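Local coordinates for protein enoyl-CoA hydratase subunit II (PDB 2EJ5) that probably hydrates enoyl-CoA thioesters as a member of the enoyl-CoA hydratase/isomerase (crotonase) family, with a likely role in phenylacetic acid breakdown, at residues 116-121 with 190-195. Sequence-based numbering, arbitrary orientation.
Sequences CDFRLL and KQFAER
Phe192 reaches from helix 185-197 across to strand 118-122 and meets two side chains there, Leu120 over one ring face and Phe118 at its far edge. CD2 of Leu120 sits nearly above the middle of the ring, 4.0 Å from the centroid of Phe192 and 7° off its normal, a CH-pi contact. The other methyl, Leu120 CD1, leans toward the root of the side chain and lies 3.8 Å from Phe192 CD2 and 3.9 Å from Phe192 CB. The outer edge of the same ring, CE2 and CZ, points into a face of Phe118. This is a T-shaped pair, with planes at 78° and centroids 5.2 Å apart; Phe192 CZ stands 3.7 Å from Phe118 CD1, over the Phe118 face and offset toward that ring's rim, and Phe192 CE2 is equally near Phe118 CG. Setting CG of Phe192 opposite its backbone N (chi1 -171°) extends the ring from the helix to the strand, where Phe118 and Leu120, two residues apart, both direct their CB toward the helix. Only carbon atoms meet here, no hydrogen bond joins the two segments, and all three touching residues are buried. An alanine in place of Phe192 would probably open a gap between helix and strand, leaving the face of Phe118 without its edge partner and Leu120 CD2 without the ring face it covers. Behind the contact, Arg119, whose CB points away from the helix, donates NH1 to Cys116 O (2.9 Å) in a bent bond from above the carbonyl plane. Leu156 of the second subunit packs on Phe118, and Lys178 touches both Leu120 and Phe192. In the crotonase fold the contact packs helix 185-197 against the central mixed sheet, where strand 118-122 runs parallel to and between strands 97-101 and 178-180.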
loop_
_atom_site.group_PDB
_atom_site.type_symbol
_atom_site.label_atom_id
_atom_site.label_comp_id
_atom_site.label_asym_id
_atom_site.label_seq_id
_atom_site.Cartn_x
_atom_site.Cartn_y
_atom_site.Cartn_z
ATOM N N CYS A 116 -11.665 8.546 8.202
ATOM C CA CYS A 116 -12.611 9.189 7.282
ATOM C C CYS A 116 -12.205 8.970 5.836
ATOM O O CYS A 116 -11.087 8.583 5.574
ATOM C CB CYS A 116 -12.728 10.683 7.595
ATOM S SG CYS A 116 -13.499 10.939 9.256
ATOM N N ASP A 117 -13.116 9.234 4.902
ATOM C CA ASP A 117 -12.871 8.960 3.471
ATOM C C ASP A 117 -12.022 10.045 2.799
ATOM O O ASP A 117 -11.212 9.744 1.889
ATOM C CB ASP A 117 -14.204 8.827 2.702
ATOM C CG ASP A 117 -15.126 7.794 3.316
ATOM O OD1 ASP A 117 -14.671 6.644 3.553
ATOM O OD2 ASP A 117 -16.315 8.120 3.542
ATOM N N PHE A 118 -12.231 11.291 3.209
ATOM C CA PHE A 118 -11.476 12.438 2.706
ATOM C C PHE A 118 -11.020 13.255 3.897
ATOM O O PHE A 118 -11.729 13.279 4.934
ATOM C CB PHE A 118 -12.374 13.322 1.824
ATOM C CG PHE A 118 -13.010 12.596 0.662
ATOM C CD1 PHE A 118 -12.305 12.429 -0.547
ATOM C CD2 PHE A 118 -14.304 12.099 0.757
ATOM C CE1 PHE A 118 -12.865 11.779 -1.638
ATOM C CE2 PHE A 118 -14.886 11.448 -0.335
ATOM C CZ PHE A 118 -14.165 11.290 -1.547
ATOM N N ARG A 119 -9.858 13.910 3.774
ATOM C CA ARG A 119 -9.295 14.757 4.839
ATOM C C ARG A 119 -8.951 16.119 4.212
ATOM O O ARG A 119 -8.063 16.199 3.353
ATOM C CB ARG A 119 -8.002 14.150 5.442
ATOM C CG ARG A 119 -8.224 12.988 6.485
ATOM C CD ARG A 119 -6.961 12.109 6.699
ATOM N NE ARG A 119 -6.787 11.363 5.465
ATOM C CZ ARG A 119 -7.559 10.338 5.115
ATOM N NH1 ARG A 119 -8.502 9.911 5.939
ATOM N NH2 ARG A 119 -7.405 9.746 3.943
ATOM N N LEU A 120 -9.708 17.152 4.585
ATOM C CA LEU A 120 -9.459 18.502 4.108
ATOM C C LEU A 120 -8.739 19.162 5.256
ATOM O O LEU A 120 -9.306 19.297 6.333
ATOM C CB LEU A 120 -10.785 19.245 3.827
ATOM C CG LEU A 120 -11.795 18.606 2.879
ATOM C CD1 LEU A 120 -13.082 19.475 2.760
ATOM C CD2 LEU A 120 -11.156 18.386 1.467
ATOM N N LEU A 121 -7.505 19.569 5.031
ATOM C CA LEU A 121 -6.726 20.161 6.099
ATOM C C LEU A 121 -6.689 21.678 5.890
ATOM O O LEU A 121 -6.354 22.149 4.814
ATOM C CB LEU A 121 -5.318 19.603 6.100
ATOM C CG LEU A 121 -5.006 18.330 6.913
ATOM C CD1 LEU A 121 -5.976 17.171 6.775
ATOM C CD2 LEU A 121 -3.593 17.903 6.532
ATOM N N LYS A 190 -17.704 23.592 2.840
ATOM C CA LYS A 190 -19.098 23.430 2.440
ATOM C C LYS A 190 -19.263 23.023 0.979
ATOM O O LYS A 190 -20.075 22.176 0.692
ATOM C CB LYS A 190 -20.031 24.606 2.858
ATOM C CG LYS A 190 -19.984 25.865 2.076
ATOM C CD LYS A 190 -21.216 26.816 2.399
ATOM C CE LYS A 190 -22.462 26.513 1.567
ATOM N NZ LYS A 190 -23.478 27.621 1.700
ATOM N N GLN A 191 -18.496 23.597 0.063
ATOM C CA GLN A 191 -18.676 23.240 -1.348
ATOM C C GLN A 191 -18.276 21.768 -1.626
ATOM O O GLN A 191 -18.904 21.088 -2.434
ATOM C CB GLN A 191 -17.844 24.172 -2.251
ATOM C CG GLN A 191 -18.290 25.658 -2.230
ATOM C CD GLN A 191 -17.683 26.451 -3.385
ATOM O OE1 GLN A 191 -17.808 27.689 -3.450
ATOM N NE2 GLN A 191 -17.021 25.746 -4.303
ATOM N N PHE A 192 -17.216 21.297 -0.955
ATOM C CA PHE A 192 -16.749 19.897 -1.128
ATOM C C PHE A 192 -17.824 18.939 -0.611
ATOM O O PHE A 192 -18.204 17.997 -1.295
ATOM C CB PHE A 192 -15.394 19.696 -0.396
ATOM C CG PHE A 192 -14.724 18.366 -0.695
ATOM C CD1 PHE A 192 -13.946 18.212 -1.833
ATOM C CD2 PHE A 192 -14.863 17.287 0.180
ATOM C CE1 PHE A 192 -13.321 16.989 -2.112
ATOM C CE2 PHE A 192 -14.257 16.047 -0.090
ATOM C CZ PHE A 192 -13.485 15.900 -1.230
ATOM N N ALA A 193 -18.339 19.204 0.595
ATOM C CA ALA A 193 -19.415 18.397 1.158
ATOM C C ALA A 193 -20.693 18.452 0.318
ATOM O O ALA A 193 -21.311 17.420 0.061
ATOM C CB ALA A 193 -19.693 18.784 2.615
ATOM N N GLU A 194 -21.076 19.636 -0.160
ATOM C CA GLU A 194 -22.265 19.693 -0.986
ATOM C C GLU A 194 -22.043 19.016 -2.292
ATOM O O GLU A 194 -22.916 18.326 -2.766
ATOM C CB GLU A 194 -22.778 21.126 -1.137
ATOM C CG GLU A 194 -23.176 21.660 0.264
ATOM C CD GLU A 194 -23.831 23.025 0.243
ATOM O OE1 GLU A 194 -23.671 23.760 -0.774
ATOM O OE2 GLU A 194 -24.471 23.349 1.274
ATOM N N ARG A 195 -20.840 19.130 -2.837
ATOM C CA ARG A 195 -20.541 18.429 -4.070
ATOM C C ARG A 195 -20.701 16.908 -3.911
ATOM O O ARG A 195 -21.269 16.268 -4.775
ATOM C CB ARG A 195 -19.143 18.791 -4.555
ATOM C CG ARG A 195 -18.582 17.796 -5.493
ATOM C CD ARG A 195 -17.157 18.153 -5.897
ATOM N NE ARG A 195 -16.738 17.313 -7.022
ATOM C CZ ARG A 195 -15.474 17.136 -7.404
ATOM N NH1 ARG A 195 -14.476 17.736 -6.748
ATOM N NH2 ARG A 195 -15.208 16.355 -8.441
#